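Local coordinates for protein heterodimeric restriction endonuclease R.BspD6I small subunit (Bacillus sp., PDB 2P14) that serves as the catalytic subunit of a heterodimeric type IIS restriction endonuclease, probably cutting DNA in complex with a partner subunit that is a site-specific nickase, at residues M1-D6 against F29-S34; S116-I121 against D172-W177; F123-E128 against K163-D168. All coordinates share one frame; numbering follows the deposited sequence. Where two conformers were deposited one is given.

Interaction 1: residues M1-D6 against F29-S34; sequences MQDILD and FKKLGS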
loop_
_atom_site.group_PDB
_atom_site.type_symbol
_atom_site.label_atom_id
_atom_site.label_comp_id
_atom_site.label_asym_id
_atom_site.label_seq_id
_atom_site.Cartn_x
_atom_site.Cartn_y
_atom_site.Cartn_z
ATOM N N MET A 1 -4.502 4.776 17.067
ATOM C CA MET A 1 -4.501 4.787 15.584
ATOM C C MET A 1 -4.587 6.182 14.956
ATOM O O MET A 1 -3.911 6.478 13.965
ATOM C CB MET A 1 -5.619 3.895 15.036
ATOM C CG MET A 1 -5.612 3.829 13.513
ATOM S SD MET A 1 -4.164 2.951 12.845
ATOM C CE MET A 1 -4.781 1.268 12.919
ATOM N N GLN A 2 -5.416 7.058 15.521
ATOM C CA GLN A 2 -5.526 8.413 15.024
ATOM C C GLN A 2 -4.170 9.137 15.088
ATOM O O GLN A 2 -3.871 9.961 14.219
ATOM C CB GLN A 2 -6.584 9.203 15.808
ATOM C CG GLN A 2 -6.892 10.549 15.150
ATOM C CD GLN A 2 -7.485 10.401 13.743
ATOM O OE1 GLN A 2 -8.465 9.667 13.542
ATOM N NE2 GLN A 2 -6.882 11.090 12.760
ATOM N N ASP A 3 -3.373 8.791 16.103
ATOM C CA ASP A 3 -2.014 9.349 16.256
ATOM C C ASP A 3 -1.146 8.969 15.064
ATOM O O ASP A 3 -0.380 9.800 14.557
ATOM C CB ASP A 3 -1.370 8.925 17.607
ATOM C CG ASP A 3 -0.988 7.441 17.678
ATOM O OD1 ASP A 3 0.067 7.131 18.284
ATOM O OD2 ASP A 3 -1.708 6.549 17.141
ATOM N N ILE A 4 -1.300 7.731 14.604
ATOM C CA ILE A 4 -0.479 7.237 13.495
ATOM C C ILE A 4 -0.946 7.952 12.224
ATOM O O ILE A 4 -0.128 8.428 11.423
ATOM C CB ILE A 4 -0.570 5.707 13.343
ATOM C CG1 ILE A 4 -0.006 5.006 14.580
ATOM C CG2 ILE A 4 0.193 5.257 12.083
ATOM C CD1 ILE A 4 -0.329 3.539 14.676
ATOM N N LEU A 5 -2.263 8.016 12.024
ATOM C CA LEU A 5 -2.791 8.690 10.837
ATOM C C LEU A 5 -2.366 10.147 10.766
ATOM O O LEU A 5 -1.960 10.631 9.698
ATOM C CB LEU A 5 -4.322 8.536 10.730
ATOM C CG LEU A 5 -4.817 7.088 10.692
ATOM C CD1 LEU A 5 -6.337 7.069 10.503
ATOM C CD2 LEU A 5 -4.122 6.276 9.580
ATOM N N ASP A 6 -2.446 10.851 11.902
ATOM C CA ASP A 6 -2.035 12.266 11.965
ATOM C C ASP A 6 -0.543 12.413 11.683
ATOM O O ASP A 6 -0.117 13.439 11.154
ATOM C CB ASP A 6 -2.351 12.888 13.340
ATOM C CG ASP A 6 -3.839 12.986 13.629
ATOM O OD1 ASP A 6 -4.649 12.945 12.683
ATOM O OD2 ASP A 6 -4.172 13.103 14.835
ATOM N N PHE A 29 -0.496 -1.076 9.928
ATOM C CA PHE A 29 -0.749 -2.519 9.812
ATOM C C PHE A 29 -0.418 -3.315 11.081
ATOM O O PHE A 29 -1.134 -4.242 11.466
ATOM C CB PHE A 29 -0.061 -3.104 8.586
ATOM C CG PHE A 29 -0.783 -2.794 7.331
ATOM C CD1 PHE A 29 -1.846 -3.618 6.905
ATOM C CD2 PHE A 29 -0.455 -1.670 6.583
ATOM C CE1 PHE A 29 -2.556 -3.316 5.748
ATOM C CE2 PHE A 29 -1.165 -1.369 5.424
ATOM C CZ PHE A 29 -2.209 -2.209 5.007
ATOM N N LYS A 30 0.618 -2.891 11.785
ATOM C CA LYS A 30 0.920 -3.523 13.073
ATOM C C LYS A 30 -0.241 -3.293 14.053
ATOM O O LYS A 30 -0.684 -4.209 14.759
ATOM C CB LYS A 30 2.230 -2.951 13.634
ATOM C CG LYS A 30 2.685 -3.614 14.971
ATOM C CD LYS A 30 4.009 -3.043 15.441
ATOM C CE LYS A 30 4.391 -3.626 16.795
ATOM N NZ LYS A 30 4.740 -5.062 16.617
ATOM N N LYS A 31 -0.758 -2.067 14.083
ATOM C CA LYS A 31 -1.846 -1.746 15.019
ATOM C C LYS A 31 -3.171 -2.419 14.627
ATOM O O LYS A 31 -3.963 -2.802 15.505
ATOM C CB LYS A 31 -2.044 -0.249 15.162
ATOM C CG LYS A 31 -2.893 0.048 16.374
ATOM C CD LYS A 31 -2.672 1.384 16.929
ATOM C CE LYS A 31 -3.497 1.579 18.185
ATOM N NZ LYS A 31 -3.080 2.811 18.845
ATOM N N LEU A 32 -3.426 -2.562 13.335
ATOM C CA LEU A 32 -4.659 -3.258 12.925
ATOM C C LEU A 32 -4.651 -4.689 13.420
ATOM O O LEU A 32 -5.710 -5.253 13.768
ATOM C CB LEU A 32 -4.808 -3.219 11.407
ATOM C CG LEU A 32 -5.237 -1.891 10.786
ATOM C CD1 LEU A 32 -5.141 -1.968 9.284
ATOM C CD2 LEU A 32 -6.637 -1.466 11.233
ATOM N N GLY A 33 -3.479 -5.303 13.384
ATOM C CA GLY A 33 -3.249 -6.640 13.898
ATOM C C GLY A 33 -3.913 -7.734 13.060
ATOM O O GLY A 33 -4.165 -7.544 11.864
ATOM N N SER A 34 -4.111 -8.899 13.687
ATOM C CA SER A 34 -4.847 -9.997 13.031
ATOM C C SER A 34 -4.039 -10.678 11.900
ATOM O O SER A 34 -4.624 -11.365 11.064
ATOM C CB SER A 34 -6.237 -9.537 12.483
ATOM O OG SER A 34 -7.126 -8.972 13.462
HETATM O O HOH W 1 -0.769 4.030 18.157
#

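Interaction 2: residues S116-I121 against D172-W177; sequences SFARHI and DQAEEW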
loop_
_atom_site.group_PDB
_atom_site.type_symbol
_atom_site.label_atom_id
_atom_site.label_comp_id
_atom_site.label_asym_id
_atom_site.label_seq_id
_atom_site.Cartn_x
_atom_site.Cartn_y
_atom_site.Cartn_z
ATOM N N SER A 116 0.024 7.691 -15.555
ATOM C CA SER A 116 0.885 6.748 -16.264
ATOM C C SER A 116 1.259 5.557 -15.385
ATOM O O SER A 116 1.315 4.439 -15.853
ATOM C CB SER A 116 2.145 7.425 -16.797
ATOM O OG SER A 116 1.795 8.473 -17.669
ATOM N N PHE A 117 1.510 5.814 -14.104
ATOM C CA PHE A 117 1.729 4.733 -13.141
ATOM C C PHE A 117 0.482 3.826 -13.045
ATOM O O PHE A 117 0.600 2.617 -13.060
ATOM C CB PHE A 117 2.059 5.317 -11.771
ATOM C CG PHE A 117 2.248 4.279 -10.680
ATOM C CD1 PHE A 117 3.419 3.523 -10.585
ATOM C CD2 PHE A 117 1.218 4.050 -9.761
ATOM C CE1 PHE A 117 3.572 2.581 -9.572
ATOM C CE2 PHE A 117 1.359 3.110 -8.762
ATOM C CZ PHE A 117 2.544 2.382 -8.655
ATOM N N ALA A 118 -0.700 4.437 -12.935
ATOM C CA ALA A 118 -1.951 3.652 -12.853
ATOM C C ALA A 118 -2.171 2.797 -14.096
ATOM O O ALA A 118 -2.619 1.655 -13.993
ATOM C CB ALA A 118 -3.137 4.568 -12.640
ATOM N N ARG A 119 -1.841 3.356 -15.261
ATOM C CA ARG A 119 -1.898 2.576 -16.499
ATOM C C ARG A 119 -0.964 1.368 -16.469
ATOM O O ARG A 119 -1.339 0.263 -16.906
ATOM C CB ARG A 119 -1.649 3.472 -17.729
ATOM C CG ARG A 119 -2.812 4.443 -17.986
ATOM C CD ARG A 119 -2.489 5.271 -19.216
ATOM N NE ARG A 119 -3.364 6.422 -19.334
ATOM C CZ ARG A 119 -2.947 7.674 -19.220
ATOM N NH1 ARG A 119 -1.654 7.933 -18.999
ATOM N NH2 ARG A 119 -3.815 8.668 -19.350
ATOM N N HIS A 120 0.244 1.578 -15.937
ATOM C CA HIS A 120 1.213 0.503 -15.785
ATOM C C HIS A 120 0.744 -0.613 -14.869
ATOM O O HIS A 120 0.804 -1.793 -15.225
ATOM C CB HIS A 120 2.538 1.075 -15.236
ATOM C CG HIS A 120 3.677 0.106 -15.293
ATOM N ND1 HIS A 120 4.315 -0.200 -16.481
ATOM C CD2 HIS A 120 4.298 -0.614 -14.333
ATOM C CE1 HIS A 120 5.275 -1.074 -16.241
ATOM N NE2 HIS A 120 5.282 -1.346 -14.951
ATOM N N ILE A 121 0.319 -0.250 -13.650
ATOM C CA ILE A 121 -0.031 -1.288 -12.656
ATOM C C ILE A 121 -1.395 -1.906 -12.919
ATOM O O ILE A 121 -1.747 -2.901 -12.291
ATOM C CB ILE A 121 0.013 -0.769 -11.197
ATOM C CG1 ILE A 121 -1.005 0.387 -11.039
ATOM C CG2 ILE A 121 1.460 -0.378 -10.853
ATOM C CD1 ILE A 121 -1.430 0.689 -9.594
ATOM N N ASP A 172 -6.264 0.771 -19.849
ATOM C CA ASP A 172 -6.555 2.016 -20.530
ATOM C C ASP A 172 -7.816 2.707 -20.005
ATOM O O ASP A 172 -8.300 3.652 -20.617
ATOM C CB ASP A 172 -6.669 1.775 -22.036
ATOM C CG ASP A 172 -6.556 3.061 -22.858
ATOM O OD1 ASP A 172 -5.891 4.030 -22.418
ATOM O OD2 ASP A 172 -7.134 3.100 -23.961
ATOM N N GLN A 173 -8.343 2.200 -18.887
ATOM C CA GLN A 173 -9.483 2.811 -18.199
ATOM C C GLN A 173 -9.013 3.400 -16.861
ATOM O O GLN A 173 -9.752 3.448 -15.869
ATOM C CB GLN A 173 -10.593 1.782 -18.002
ATOM C CG GLN A 173 -11.169 1.269 -19.351
ATOM C CD GLN A 173 -12.164 0.122 -19.191
ATOM O OE1 GLN A 173 -11.790 -1.062 -19.182
ATOM N NE2 GLN A 173 -13.445 0.471 -19.087
ATOM N N ALA A 174 -7.776 3.882 -16.857
ATOM C CA ALA A 174 -7.171 4.360 -15.621
ATOM C C ALA A 174 -7.880 5.545 -15.025
ATOM O O ALA A 174 -8.016 5.628 -13.806
ATOM C CB ALA A 174 -5.679 4.661 -15.828
ATOM N N GLU A 175 -8.354 6.464 -15.862
ATOM C CA GLU A 175 -9.093 7.637 -15.375
ATOM C C GLU A 175 -10.334 7.201 -14.622
ATOM O O GLU A 175 -10.573 7.650 -13.504
ATOM C CB GLU A 175 -9.483 8.558 -16.540
ATOM C CG GLU A 175 -8.265 9.238 -17.186
ATOM C CD GLU A 175 -7.636 8.414 -18.317
ATOM O OE1 GLU A 175 -7.996 7.222 -18.492
ATOM O OE2 GLU A 175 -6.772 8.981 -19.039
ATOM N N GLU A 176 -11.114 6.312 -15.214
ATOM C CA GLU A 176 -12.320 5.810 -14.572
ATOM C C GLU A 176 -11.995 5.062 -13.269
ATOM O O GLU A 176 -12.719 5.163 -12.277
ATOM C CB GLU A 176 -13.084 4.901 -15.542
ATOM C CG GLU A 176 -14.289 4.203 -14.901
ATOM C CD GLU A 176 -15.176 3.427 -15.872
ATOM O OE1 GLU A 176 -14.871 3.360 -17.088
ATOM O OE2 GLU A 176 -16.212 2.896 -15.394
ATOM N N TRP A 177 -10.903 4.303 -13.290
ATOM C CA TRP A 177 -10.529 3.525 -12.141
ATOM C C TRP A 177 -10.189 4.437 -10.981
ATOM O O TRP A 177 -10.663 4.227 -9.841
ATOM C CB TRP A 177 -9.284 2.686 -12.497
ATOM C CG TRP A 177 -8.768 1.754 -11.418
ATOM C CD1 TRP A 177 -9.489 1.188 -10.380
ATOM C CD2 TRP A 177 -7.442 1.243 -11.312
ATOM N NE1 TRP A 177 -8.684 0.344 -9.656
ATOM C CE2 TRP A 177 -7.420 0.364 -10.205
ATOM C CE3 TRP A 177 -6.254 1.444 -12.057
ATOM C CZ2 TRP A 177 -6.261 -0.329 -9.819
ATOM C CZ3 TRP A 177 -5.108 0.757 -11.674
ATOM C CH2 TRP A 177 -5.117 -0.107 -10.569
HETATM O O HOH W 2 -6.060 5.401 -19.533
#

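Interaction 3: residues F123-E128 against K163-D168; sequences FNKESE and KLLRSD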
loop_
_atom_site.group_PDB
_atom_site.type_symbol
_atom_site.label_atom_id
_atom_site.label_comp_id
_atom_site.label_asym_id
_atom_site.label_seq_id
_atom_site.Cartn_x
_atom_site.Cartn_y
_atom_site.Cartn_z
ATOM N N PHE A 123 -2.133 -3.160 -15.827
ATOM C CA PHE A 123 -1.929 -4.007 -17.022
ATOM C C PHE A 123 -2.511 -5.424 -16.901
ATOM O O PHE A 123 -3.151 -5.934 -17.848
ATOM C CB PHE A 123 -0.435 -4.075 -17.393
ATOM C CG PHE A 123 -0.168 -4.964 -18.583
ATOM C CD1 PHE A 123 -0.444 -4.522 -19.869
ATOM C CD2 PHE A 123 0.294 -6.268 -18.408
ATOM C CE1 PHE A 123 -0.221 -5.368 -20.999
ATOM C CE2 PHE A 123 0.516 -7.115 -19.522
ATOM C CZ PHE A 123 0.277 -6.658 -20.809
ATOM N N ASN A 124 -2.297 -6.067 -15.754
ATOM C CA ASN A 124 -2.783 -7.421 -15.531
ATOM C C ASN A 124 -3.324 -7.588 -14.124
ATOM O O ASN A 124 -2.597 -8.011 -13.221
ATOM C CB ASN A 124 -1.690 -8.456 -15.779
ATOM C CG ASN A 124 -2.249 -9.870 -15.869
ATOM O OD1 ASN A 124 -3.308 -10.192 -15.301
ATOM N ND2 ASN A 124 -1.534 -10.728 -16.584
ATOM N N LYS A 125 -4.595 -7.263 -13.947
ATOM C CA LYS A 125 -5.207 -7.301 -12.642
ATOM C C LYS A 125 -5.532 -8.714 -12.157
ATOM O O LYS A 125 -5.836 -8.906 -10.983
ATOM C CB LYS A 125 -6.440 -6.404 -12.637
ATOM C CG LYS A 125 -6.103 -4.941 -12.837
ATOM C CD LYS A 125 -7.383 -4.065 -12.800
ATOM C CE LYS A 125 -7.054 -2.623 -12.997
ATOM N NZ LYS A 125 -8.285 -1.816 -12.965
ATOM N N GLU A 126 -5.448 -9.696 -13.048
ATOM C CA GLU A 126 -5.633 -11.081 -12.648
ATOM C C GLU A 126 -4.400 -11.612 -11.942
ATOM O O GLU A 126 -4.496 -12.045 -10.800
ATOM C CB GLU A 126 -5.961 -11.943 -13.869
ATOM C CG GLU A 126 -7.248 -11.540 -14.561
ATOM C CD GLU A 126 -8.467 -11.667 -13.670
ATOM O OE1 GLU A 126 -8.709 -12.782 -13.145
ATOM O OE2 GLU A 126 -9.196 -10.653 -13.502
ATOM N N SER A 127 -3.240 -11.544 -12.593
ATOM C CA SER A 127 -2.040 -12.133 -12.023
ATOM C C SER A 127 -1.219 -11.160 -11.167
ATOM O O SER A 127 -0.494 -11.599 -10.279
ATOM C CB SER A 127 -1.163 -12.748 -13.119
ATOM O OG SER A 127 -0.652 -11.751 -13.974
ATOM N N GLU A 128 -1.386 -9.860 -11.413
ATOM C CA GLU A 128 -0.583 -8.839 -10.744
ATOM C C GLU A 128 -1.496 -7.709 -10.212
ATOM O O GLU A 128 -1.362 -6.581 -10.630
ATOM C CB GLU A 128 0.520 -8.318 -11.702
ATOM C CG GLU A 128 1.470 -9.460 -12.219
ATOM C CD GLU A 128 2.078 -9.233 -13.606
ATOM O OE1 GLU A 128 2.052 -8.107 -14.157
ATOM O OE2 GLU A 128 2.639 -10.199 -14.182
ATOM N N LYS A 163 -12.860 -4.974 -4.499
ATOM C CA LYS A 163 -13.769 -3.957 -5.021
ATOM C C LYS A 163 -12.986 -2.801 -5.666
ATOM O O LYS A 163 -13.296 -2.392 -6.785
ATOM C CB LYS A 163 -14.663 -3.423 -3.906
ATOM C CG LYS A 163 -15.686 -2.400 -4.340
ATOM C CD LYS A 163 -16.435 -1.884 -3.107
ATOM C CE LYS A 163 -15.485 -1.386 -2.009
ATOM N NZ LYS A 163 -16.238 -0.859 -0.830
ATOM N N LEU A 164 -11.978 -2.285 -4.956
ATOM C CA LEU A 164 -11.219 -1.126 -5.416
ATOM C C LEU A 164 -10.330 -1.437 -6.623
ATOM O O LEU A 164 -10.076 -0.554 -7.444
ATOM C CB LEU A 164 -10.340 -0.601 -4.290
ATOM C CG LEU A 164 -11.115 -0.039 -3.117
ATOM C CD1 LEU A 164 -10.116 0.347 -1.996
ATOM C CD2 LEU A 164 -11.996 1.160 -3.501
ATOM N N LEU A 165 -9.926 -2.706 -6.725
ATOM C CA LEU A 165 -9.125 -3.192 -7.850
ATOM C C LEU A 165 -9.791 -2.963 -9.205
ATOM O O LEU A 165 -9.093 -2.706 -10.201
ATOM C CB LEU A 165 -8.792 -4.681 -7.667
ATOM C CG LEU A 165 -7.961 -5.359 -8.766
ATOM C CD1 LEU A 165 -6.525 -4.772 -8.891
ATOM C CD2 LEU A 165 -7.918 -6.878 -8.499
ATOM N N ARG A 166 -11.124 -3.048 -9.236
ATOM C CA ARG A 166 -11.852 -2.944 -10.496
ATOM C C ARG A 166 -11.228 -3.783 -11.625
ATOM O O ARG A 166 -10.844 -3.257 -12.688
ATOM C CB ARG A 166 -11.976 -1.477 -10.928
ATOM C CG ARG A 166 -12.885 -0.610 -10.007
ATOM C CD ARG A 166 -14.332 -1.116 -9.953
ATOM N NE ARG A 166 -14.951 -1.164 -11.285
ATOM C CZ ARG A 166 -15.560 -0.139 -11.896
ATOM N NH1 ARG A 166 -15.633 1.054 -11.336
ATOM N NH2 ARG A 166 -16.070 -0.300 -13.114
ATOM N N SER A 167 -11.221 -5.092 -11.421
ATOM C CA SER A 167 -10.662 -6.006 -12.414
ATOM C C SER A 167 -11.423 -6.006 -13.747
ATOM O O SER A 167 -10.926 -6.548 -14.742
ATOM C CB SER A 167 -10.528 -7.417 -11.832
ATOM O OG SER A 167 -11.788 -8.042 -11.718
ATOM N N ASP A 168 -12.610 -5.407 -13.746
ATOM C CA ASP A 168 -13.408 -5.270 -14.967
ATOM C C ASP A 168 -12.848 -4.164 -15.846
ATOM O O ASP A 168 -13.159 -4.101 -17.038
ATOM C CB ASP A 168 -14.878 -4.954 -14.651
ATOM C CG ASP A 168 -15.035 -3.686 -13.805
ATOM O OD1 ASP A 168 -14.450 -3.647 -12.711
ATOM O OD2 ASP A 168 -15.738 -2.753 -14.234
HETATM O O HOH W 3 -8.823 -8.512 -15.068
#

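Interaction 1: residues M1-D6 against F29-S34
D3 OD2 gathers three donors, one of which carries its reach across to K31. A water molecule donates to D3 OD2 over 2.9 Å and accepts from K31 NZ at 2.7 Å, so the carboxylate and the ammonium group, 4.3 Å apart from D3 OD2 to K31 NZ, are joined indirectly. The other two donors come from the same segment, and both bonds are weak: M1 N to D3 OD2 at 3.3 Å, and I4 N to D3 OD2, with an N-H...O angle of only 118°. D3 can serve them because its CG lies between the backbone N and the carbonyl carbon (chi1 71°), which turns the carboxylate back beside the first turn of helix 2-7, where a negative charge would probably suit the helix dipole.

K31 NZ also lies 3.0 Å from M1 N. Two amino groups this near would be expected to disfavour each other's charge, a cost that the D3 carboxylate is likely to offset.

The contact joins the N-terminal helix 2-7 to the last turn of helix 17-32, in a protein whose family is assigned to the PD-(D/E)XK nuclease clan. F29, on another side of helix 17-32, packs on strand 69-75 of the mixed sheet. M1 also touches V142 of helix 135-146.

Apolar contacts lie beside the polar ones. The extended K31 chain, with CG anti to the backbone N (chi1 -165°), passes I4 at a slant, and I4 CD1 rests 3.9 Å from K31 CD. M1 approaches differently: bends at chi2 and chi3 carry its methyl group to the C-terminal turn of helix 17-32, its side chain roughly perpendicular to that of L32. M1 CE meets L32 CD2 at 3.7 Å and L32 CG at 3.8 Å, with K31 CB also close to the same methyl.

Interaction 2: residues S116-I121 against D172-W177
R119 and A174 mark the closest backbone approach, 5.6 Å between their CA atoms, where helix 115-121 packs against the first turn of helix 174-184. This is helix-helix packing beside the edge strand 130-134 of the mixed sheet. The apolar part is tight because small residues face each other: A118 CB lies 4.1 Å from A174 CB. The A174 methyl also takes the R119 stem, R119 CG lying 3.6 Å from A174 CB.

The ionic part lies on the more exposed side. R119 NH2 donates to E175 OE2 at 3.0 Å in a salt bridge, with an N-H...O angle of 145°. It is not a flat pairing: the guanidinium and carboxylate planes are 60° apart, and OE2 is met from above its plane. R119 NE gives to a water in the guanidinium plane, which in turn donates to E175 OE1 and D172 OD1. A leucine in place of R119 would probably leave the E175 carboxylate without its ionic mate and this water without the NE donor.

The aromatic part belongs to W177. With CG opposite its backbone N (chi1 -178°), the indole reaches across to helix 115-121. I121 CD1 touches W177 CH2 at 3.9 Å, the two side chains running nearly perpendicular. The indole's NE1 is bonded to L164 O, while at the ring's edge, in its plane, A118 O sits 3.5 Å from W177 CZ3.

Interaction 3: residues F123-E128 against K163-D168
The K125 and L165 side chains lie alongside each other but point opposite ways, bringing the lysine amine to the C-terminal end of helix 154-165. The contact fastens that helix end to the loop linking helix 115-121 with the edge strand 130-134, a loop shaped by an Asx motif in which N124 OD1 accepts from S127 N over a straight bond with an N-H...O angle of 174°. The K125 stem leaves with CG anti to the carbonyl carbon (chi1 -65°) and is fully extended beyond it. Its apolar part packs on the leucine, K125 CG being 4.0 Å from L165 CD1.

At the end of this chain, NZ donates to two backbone carbonyls, but from different directions. L165 O, at 3.0 Å from K125 NZ, is met nearly head-on, with a C=O...N angle of 161°. R166 O, at 2.9 Å from K125 NZ, is approached from well above its carbonyl plane. The positive phi of R166 takes the backbone out of the helix here, and NZ also donates to L169 O, so the amine ties together several carbonyls of the turn. Beside it, K125 makes a cation-pi contact with W177 of helix 174-184.

E126 lies towards the outside, its carboxylate brought near S167 by a bend at chi2. E126 OE2 is 3.9 Å from S167 CB, and a water donates to both E126 OE2 and S167 O. On the other segment R166 NE and NH2 each donate in the guanidinium plane to one oxygen of D168, NE to the syn lone pair of D168 OD1 and R166 NH2 to that of D168 OD2 at 2.7 Å.

Interaction 1, at the N-terminal side of the fold, closes before interactions 2 and 3 open. It lies on the opposite side of the chain's centre, its own centre about 29 Å from that of interaction 2 and about 26 Å from that of interaction 3. The other two form one continuous patch, centres about 11 Å apart, with interaction 3 nested inside the loop that interaction 2 closes. W177 is the shared element, touching both segments of interaction 3. Helix 174-184 is thereby packed on helix 115-121, while the end of helix 154-165 and the residues after it meet loop 123-128, which places the C-terminal helices beside the strand 130-134 edge of the sheet.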